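Side-chain contacts in cellulose 1,4-beta-cellobiosidase (Thermobifida fusca, PDB 4JJJ), which probably hydrolyses 1,4-beta linkages of cellulose to release cellobiose, this chain being the glycoside hydrolase family 48 catalytic domain of a longer, multidomain enzyme: residues A[20-25]-A[29-34]; A[34-39]-A[44-49]. The protein carries 1 engineered substitution. All coordinates share one frame; numbering follows the deposited sequence.

Contact 1 of 2, residues A[20-25]-A[29-34]; sequences YFREFN and VPYHSV. With BGC (beta-D-glucopyranose), chain B.
A short antiparallel beta hairpin, strands 21-24 and 27-30, joins Phe21 to Pro30 as a non-hydrogen-bonded pair and Arg22 to Val29 as a hydrogen-bonded one. Arg22 N donates to Val29 O and Val29 N returns a bond to Arg22 O, each 2.9 Å long. Beyond the strand end the ladder gains one more rung, Tyr31 N to Tyr20 O at 2.9 Å, almost straight at 170°. Phe21 and Pro30 share one side of the hairpin: Phe21 CD1 lies 3.9 Å from Pro30 CB, and Ala52 and Tyr56 of helix 50-67 close over the proline. Arg22 and Val29 point to the other side, where Val29 CG2 meets Phe24 CD2 at 3.7 Å.

On that same side the Tyr31 ring has Arg22 N over one face, offset toward its rim, and its OH is 3.5 Å from Arg22 CB. In one of its two modelled conformers Arg22 runs extended past the phenol to salt bridges with Asp153 and Asp166. A water links Tyr31 OH to Phe21 O. Right after Tyr31, His32 turns the edge of its ring to a bound glucose, CE1 3.4 Å from O2. Past the hairpin, Val34 CG2 makes a CH-pi contact over one face of the Tyr20 ring, 3.6 Å from its centroid, while Tyr20 OH is hydrogen-bonded to Ile539 O. Tyr31 OH is hydrogen-bonded to OD1 of Asp153, whose OD2 binds zinc; this probably helps orient the carboxylate toward the metal and, with Arg22 in that one conformer, stabilise its negative charge.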
loop_
_atom_site.group_PDB
_atom_site.type_symbol
_atom_site.label_atom_id
_atom_site.label_comp_id
_atom_site.label_asym_id
_atom_site.label_seq_id
_atom_site.Cartn_x
_atom_site.Cartn_y
_atom_site.Cartn_z
ATOM N N TYR A 20 -4.772 -4.078 -19.879
ATOM C CA TYR A 20 -4.262 -4.000 -18.481
ATOM C C TYR A 20 -2.830 -3.412 -18.361
ATOM O O TYR A 20 -2.426 -3.072 -17.245
ATOM C CB TYR A 20 -4.346 -5.357 -17.804
ATOM C CG TYR A 20 -5.722 -5.799 -17.414
ATOM C CD1 TYR A 20 -6.316 -5.335 -16.251
ATOM C CD2 TYR A 20 -6.477 -6.654 -18.220
ATOM C CE1 TYR A 20 -7.578 -5.681 -15.895
ATOM C CE2 TYR A 20 -7.725 -7.079 -17.856
ATOM C CZ TYR A 20 -8.304 -6.611 -16.710
ATOM O OH TYR A 20 -9.542 -7.014 -16.393
ATOM N N PHE A 21 -2.034 -3.474 -19.419
ATOM C CA PHE A 21 -0.641 -3.163 -19.370
ATOM C C PHE A 21 -0.195 -2.216 -20.487
ATOM O O PHE A 21 -0.866 -2.123 -21.535
ATOM C CB PHE A 21 0.254 -4.354 -19.524
ATOM C CG PHE A 21 0.119 -5.491 -18.536
ATOM C CD1 PHE A 21 1.019 -5.668 -17.488
ATOM C CD2 PHE A 21 -0.815 -6.529 -18.778
ATOM C CE1 PHE A 21 0.979 -6.742 -16.646
ATOM C CE2 PHE A 21 -0.839 -7.601 -17.916
ATOM C CZ PHE A 21 0.005 -7.755 -16.812
ATOM N N ARG A 22 0.933 -1.552 -20.274
ATOM C CA ARG A 22 1.696 -0.925 -21.377
ATOM C C ARG A 22 3.007 -1.666 -21.518
ATOM O O ARG A 22 3.681 -1.954 -20.520
ATOM C CB ARG A 22 1.913 0.546 -21.108
ATOM C CG ARG A 22 2.742 1.206 -22.199
ATOM C CD ARG A 22 2.656 2.739 -22.053
ATOM N NE ARG A 22 3.438 3.429 -23.088
ATOM C CZ ARG A 22 3.175 4.667 -23.491
ATOM N NH1 ARG A 22 2.144 5.295 -22.989
ATOM N NH2 ARG A 22 3.939 5.280 -24.418
ATOM N N GLU A 23 3.411 -1.956 -22.777
ATOM C CA GLU A 23 4.614 -2.668 -23.050
ATOM C C GLU A 23 5.672 -1.643 -23.410
ATOM O O GLU A 23 5.428 -0.707 -24.196
ATOM C CB GLU A 23 4.406 -3.578 -24.272
ATOM C CG GLU A 23 5.613 -4.479 -24.419
ATOM C CD GLU A 23 5.430 -5.551 -25.464
ATOM O OE1 GLU A 23 4.396 -6.266 -25.440
ATOM O OE2 GLU A 23 6.397 -5.703 -26.243
ATOM N N PHE A 24 6.796 -1.808 -22.789
ATOM C CA PHE A 24 8.039 -1.037 -23.042
ATOM C C PHE A 24 9.145 -2.035 -23.371
ATOM O O PHE A 24 9.672 -2.756 -22.511
ATOM C CB PHE A 24 8.460 -0.232 -21.769
ATOM C CG PHE A 24 7.527 0.816 -21.367
ATOM C CD1 PHE A 24 7.721 2.128 -21.709
ATOM C CD2 PHE A 24 6.429 0.504 -20.508
ATOM C CE1 PHE A 24 6.855 3.095 -21.350
ATOM C CE2 PHE A 24 5.599 1.469 -20.104
ATOM C CZ PHE A 24 5.781 2.763 -20.490
ATOM N N ASN A 25 9.544 -2.071 -24.638
ATOM C CA ASN A 25 10.648 -2.958 -25.079
ATOM C C ASN A 25 10.571 -4.442 -24.625
ATOM O O ASN A 25 11.534 -4.998 -24.141
ATOM C CB ASN A 25 11.954 -2.352 -24.590
ATOM C CG ASN A 25 13.148 -2.890 -25.330
ATOM O OD1 ASN A 25 12.980 -3.589 -26.360
ATOM N ND2 ASN A 25 14.359 -2.563 -24.825
ATOM N N VAL A 29 4.262 -3.284 -18.004
ATOM C CA VAL A 29 3.970 -2.434 -16.846
ATOM C C VAL A 29 2.449 -2.371 -16.678
ATOM O O VAL A 29 1.722 -1.859 -17.537
ATOM C CB VAL A 29 4.559 -1.026 -17.022
ATOM C CG1 VAL A 29 4.200 -0.095 -15.813
ATOM C CG2 VAL A 29 6.035 -1.083 -17.187
ATOM N N PRO A 30 1.931 -2.924 -15.575
ATOM C CA PRO A 30 0.480 -2.896 -15.385
ATOM C C PRO A 30 -0.012 -1.511 -15.028
ATOM O O PRO A 30 0.699 -0.768 -14.353
ATOM C CB PRO A 30 0.237 -3.812 -14.172
ATOM C CG PRO A 30 1.509 -3.682 -13.382
ATOM C CD PRO A 30 2.601 -3.631 -14.483
ATOM N N TYR A 31 -1.190 -1.165 -15.478
ATOM C CA TYR A 31 -1.883 0.030 -15.024
ATOM C C TYR A 31 -2.596 -0.273 -13.746
ATOM O O TYR A 31 -2.906 -1.406 -13.445
ATOM C CB TYR A 31 -2.912 0.431 -16.074
ATOM C CG TYR A 31 -2.390 0.853 -17.450
ATOM C CD1 TYR A 31 -1.461 1.902 -17.592
ATOM C CD2 TYR A 31 -2.882 0.272 -18.580
ATOM C CE1 TYR A 31 -1.080 2.354 -18.840
ATOM C CE2 TYR A 31 -2.472 0.711 -19.821
ATOM C CZ TYR A 31 -1.583 1.727 -19.911
ATOM O OH TYR A 31 -1.191 2.190 -21.198
ATOM N N HIS A 32 -2.974 0.789 -13.008
ATOM C CA HIS A 32 -3.853 0.633 -11.834
ATOM C C HIS A 32 -5.167 -0.033 -12.243
ATOM O O HIS A 32 -5.671 -0.933 -11.616
ATOM C CB HIS A 32 -4.083 1.962 -11.153
ATOM C CG HIS A 32 -5.071 1.841 -10.019
ATOM N ND1 HIS A 32 -4.736 1.257 -8.809
ATOM C CD2 HIS A 32 -6.352 2.258 -9.903
ATOM C CE1 HIS A 32 -5.775 1.292 -8.014
ATOM N NE2 HIS A 32 -6.769 1.922 -8.627
ATOM N N SER A 33 -5.682 0.434 -13.381
ATOM C CA SER A 33 -6.948 -0.111 -13.944
ATOM C C SER A 33 -7.025 0.102 -15.421
ATOM O O SER A 33 -6.384 0.961 -15.998
ATOM C CB SER A 33 -8.186 0.514 -13.260
ATOM O OG SER A 33 -8.134 1.904 -13.370
ATOM N N VAL A 34 -7.880 -0.688 -16.060
ATOM C CA VAL A 34 -8.108 -0.535 -17.484
ATOM C C VAL A 34 -8.715 0.843 -17.795
ATOM O O VAL A 34 -8.206 1.582 -18.708
ATOM C CB VAL A 34 -9.004 -1.676 -18.027
ATOM C CG1 VAL A 34 -9.435 -1.352 -19.439
ATOM C CG2 VAL A 34 -8.319 -3.011 -17.997
HETATM C C2 BGC B . -7.262 0.957 -4.140
HETATM C C3 BGC B . -5.923 0.360 -3.713
HETATM C C4 BGC B . -5.571 0.805 -2.263
HETATM C C5 BGC B . -6.762 0.621 -1.291
HETATM C C6 BGC B . -6.447 1.229 0.056
HETATM C C1 BGC B . -8.356 0.673 -3.127
HETATM O O2 BGC B . -7.665 0.389 -5.379
HETATM O O3 BGC B . -4.931 0.790 -4.678
HETATM O O4 BGC B . -4.423 0.049 -1.826
HETATM O O5 BGC B . -7.916 1.237 -1.877
HETATM O O6 BGC B . -6.135 2.603 -0.068
HETATM O O HOH W 1 -4.657 -2.560 -15.360
HETATM O O HOH W 2 -1.344 0.205 -23.145
#

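Contact 2 of 2, residues A[34-39]-A[44-49]. With ZN (zinc ion), chain C.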
loop_
_atom_site.group_PDB
_atom_site.type_symbol
_atom_site.label_atom_id
_atom_site.label_comp_id
_atom_site.label_asym_id
_atom_site.label_seq_id
_atom_site.Cartn_x
_atom_site.Cartn_y
_atom_site.Cartn_z
ATOM N N VAL A 34 -7.880 -0.688 -16.060
ATOM C CA VAL A 34 -8.108 -0.535 -17.484
ATOM C C VAL A 34 -8.715 0.843 -17.795
ATOM O O VAL A 34 -8.206 1.582 -18.708
ATOM C CB VAL A 34 -9.004 -1.676 -18.027
ATOM C CG1 VAL A 34 -9.435 -1.352 -19.439
ATOM C CG2 VAL A 34 -8.319 -3.011 -17.997
ATOM N N GLU A 35 -9.680 1.228 -16.991
ATOM C CA GLU A 35 -10.388 2.491 -17.100
ATOM C C GLU A 35 -9.492 3.594 -16.557
ATOM O O GLU A 35 -8.811 3.391 -15.562
ATOM C CB GLU A 35 -11.774 2.436 -16.369
ATOM C CG GLU A 35 -12.732 1.374 -16.833
ATOM C CD GLU A 35 -12.375 -0.038 -16.326
ATOM O OE1 GLU A 35 -11.658 -0.151 -15.293
ATOM O OE2 GLU A 35 -12.901 -0.970 -17.009
ATOM N N THR A 36 -9.522 4.783 -17.183
ATOM C CA THR A 36 -8.686 5.865 -16.803
ATOM C C THR A 36 -9.215 6.754 -15.701
ATOM O O THR A 36 -8.448 7.285 -14.942
ATOM C CB THR A 36 -8.304 6.685 -18.021
ATOM O OG1 THR A 36 -9.511 7.013 -18.749
ATOM C CG2 THR A 36 -7.282 5.958 -18.862
ATOM N N MET A 37 -10.538 6.930 -15.633
ATOM C CA MET A 37 -11.146 7.896 -14.635
ATOM C C MET A 37 -11.481 7.175 -13.343
ATOM O O MET A 37 -12.567 6.565 -13.212
ATOM C CB MET A 37 -12.329 8.657 -15.189
ATOM C CG MET A 37 -12.870 9.744 -14.220
ATOM S SD MET A 37 -13.935 10.957 -15.022
ATOM C CE MET A 37 -14.362 11.951 -13.625
ATOM N N ILE A 38 -10.561 7.308 -12.393
ATOM C CA ILE A 38 -10.655 6.627 -11.147
ATOM C C ILE A 38 -9.789 7.379 -10.160
ATOM O O ILE A 38 -8.635 7.694 -10.441
ATOM C CB ILE A 38 -10.220 5.111 -11.281
ATOM C CG1 ILE A 38 -10.352 4.380 -9.919
ATOM C CG2 ILE A 38 -8.854 4.962 -11.868
ATOM C CD1 ILE A 38 -10.360 2.887 -10.134
ATOM N N VAL A 39 -10.361 7.687 -8.986
ATOM C CA VAL A 39 -9.700 8.519 -8.012
ATOM C C VAL A 39 -9.951 7.923 -6.600
ATOM O O VAL A 39 -11.080 7.929 -6.071
ATOM C CB VAL A 39 -10.208 9.998 -8.045
ATOM C CG1 VAL A 39 -9.505 10.838 -7.036
ATOM C CG2 VAL A 39 -10.072 10.520 -9.524
ATOM N N HIS A 44 -5.399 8.539 -11.062
ATOM C CA HIS A 44 -5.618 8.286 -12.482
ATOM C C HIS A 44 -5.411 6.826 -12.748
ATOM O O HIS A 44 -4.460 6.237 -12.160
ATOM C CB HIS A 44 -4.729 9.160 -13.362
ATOM C CG HIS A 44 -5.077 9.126 -14.808
ATOM N ND1 HIS A 44 -4.617 8.166 -15.705
ATOM C CD2 HIS A 44 -5.956 9.890 -15.517
ATOM C CE1 HIS A 44 -5.148 8.376 -16.909
ATOM N NE2 HIS A 44 -5.949 9.428 -16.810
ATOM N N GLY A 45 -6.256 6.223 -13.611
ATOM C CA GLY A 45 -6.215 4.772 -13.862
ATOM C C GLY A 45 -4.954 4.306 -14.473
ATOM O O GLY A 45 -4.632 3.116 -14.375
ATOM N N HIS A 46 -4.268 5.159 -15.268
ATOM C CA HIS A 46 -3.065 4.733 -15.900
ATOM C C HIS A 46 -1.820 5.329 -15.263
ATOM O O HIS A 46 -0.725 5.189 -15.786
ATOM C CB HIS A 46 -3.103 5.034 -17.391
ATOM C CG HIS A 46 -4.083 4.183 -18.139
ATOM N ND1 HIS A 46 -4.268 4.215 -19.510
ATOM C CD2 HIS A 46 -4.940 3.246 -17.678
ATOM C CE1 HIS A 46 -5.201 3.339 -19.841
ATOM N NE2 HIS A 46 -5.603 2.720 -18.750
ATOM N N GLN A 47 -1.956 5.754 -13.984
ATOM C CA GLN A 47 -0.881 5.613 -13.105
ATOM C C GLN A 47 -0.712 4.148 -12.848
ATOM O O GLN A 47 -1.585 3.384 -13.155
ATOM C CB GLN A 47 -1.150 6.354 -11.780
ATOM C CG GLN A 47 -1.100 7.881 -11.953
ATOM C CD GLN A 47 -1.648 8.643 -10.799
ATOM O OE1 GLN A 47 -2.420 8.125 -9.974
ATOM N NE2 GLN A 47 -1.306 9.934 -10.708
ATOM N N THR A 48 0.332 3.741 -12.180
ATOM C CA THR A 48 0.400 2.452 -11.548
ATOM C C THR A 48 1.201 2.554 -10.256
ATOM O O THR A 48 1.642 3.619 -9.813
ATOM C CB THR A 48 1.000 1.352 -12.429
ATOM O OG1 THR A 48 0.511 0.076 -11.911
ATOM C CG2 THR A 48 2.476 1.344 -12.576
ATOM N N THR A 49 1.298 1.425 -9.605
ATOM C CA THR A 49 1.680 1.353 -8.207
ATOM C C THR A 49 2.574 0.189 -7.956
ATOM O O THR A 49 2.527 -0.843 -8.694
ATOM C CB THR A 49 0.450 1.155 -7.276
ATOM O OG1 THR A 49 -0.261 -0.006 -7.674
ATOM C CG2 THR A 49 -0.458 2.371 -7.415
HETATM ZN ZN ZN C . -3.511 5.744 -20.756
HETATM O O HOH W 3 -4.900 5.444 -22.385
HETATM O O HOH W 4 -3.836 7.712 -20.166
#
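Val34 O and Thr36 O, two carbonyls of the irregular loop between strands 27-30 and 47-49, receive His46 and Gly45 from the type I beta turn 44-47. His46 shares its two ring nitrogens between metal and backbone: ND1 binds zinc at 2.1 Å, and NE2 donates to Val34 O at 2.8 Å. That bond is bent (144° at the hydrogen), with the donor above the carbonyl plane. Asp153 and two waters are the other zinc ligands.

The Thr36 methyl CG2 makes a CH-pi contact over the centre of one face of the His46 ring, 3.5 Å from its centroid and nearly on the normal. With chi1 at 51°, OG1 is placed between the backbone N and the carbonyl carbon, where it is hydrogen-bonded to Asp594, and CG2 is left for the imidazole.

Thr36 O accepts from Gly45 N at 2.8 Å, and also lies over the centre of the His44 ring. Inside the turn, Gln47 N closes onto His44 O, and His44 ND1 takes the N-H of His46, so one histidine steadies the backbone of the zinc-binding one. Gln47 OE1 receives a weak bond from His44 N and a hydrogen bond from Asp43 N. The Gly45 CA-H points nearly straight at Glu35 O. On the Ile38 side the fit is tight: CG2 of Ile38 presses to 3.3 Å from Gly45 CA.

In the fold
Contacts 1 and 2 follow one another along the chain, share Val34, and have centres about 10 Å apart on the same side of the chain's centre. The hairpin of contact 1 leads into the loop of contact 2, which returns to strand 47-49, an outer strand of a four-stranded antiparallel sheet, just before helix 50-67 of the (alpha/alpha)6 fold of family 48. Backbone bonds from His32 to Gln47 and from Ser33 to Gly45 tie the two directly. The Tyr31 ring of contact 1 stacks on the His46 ring of contact 2, so both flank one zinc site. His32 lines the glycan pocket together with Glu40 and the predicted proton donor Glu51.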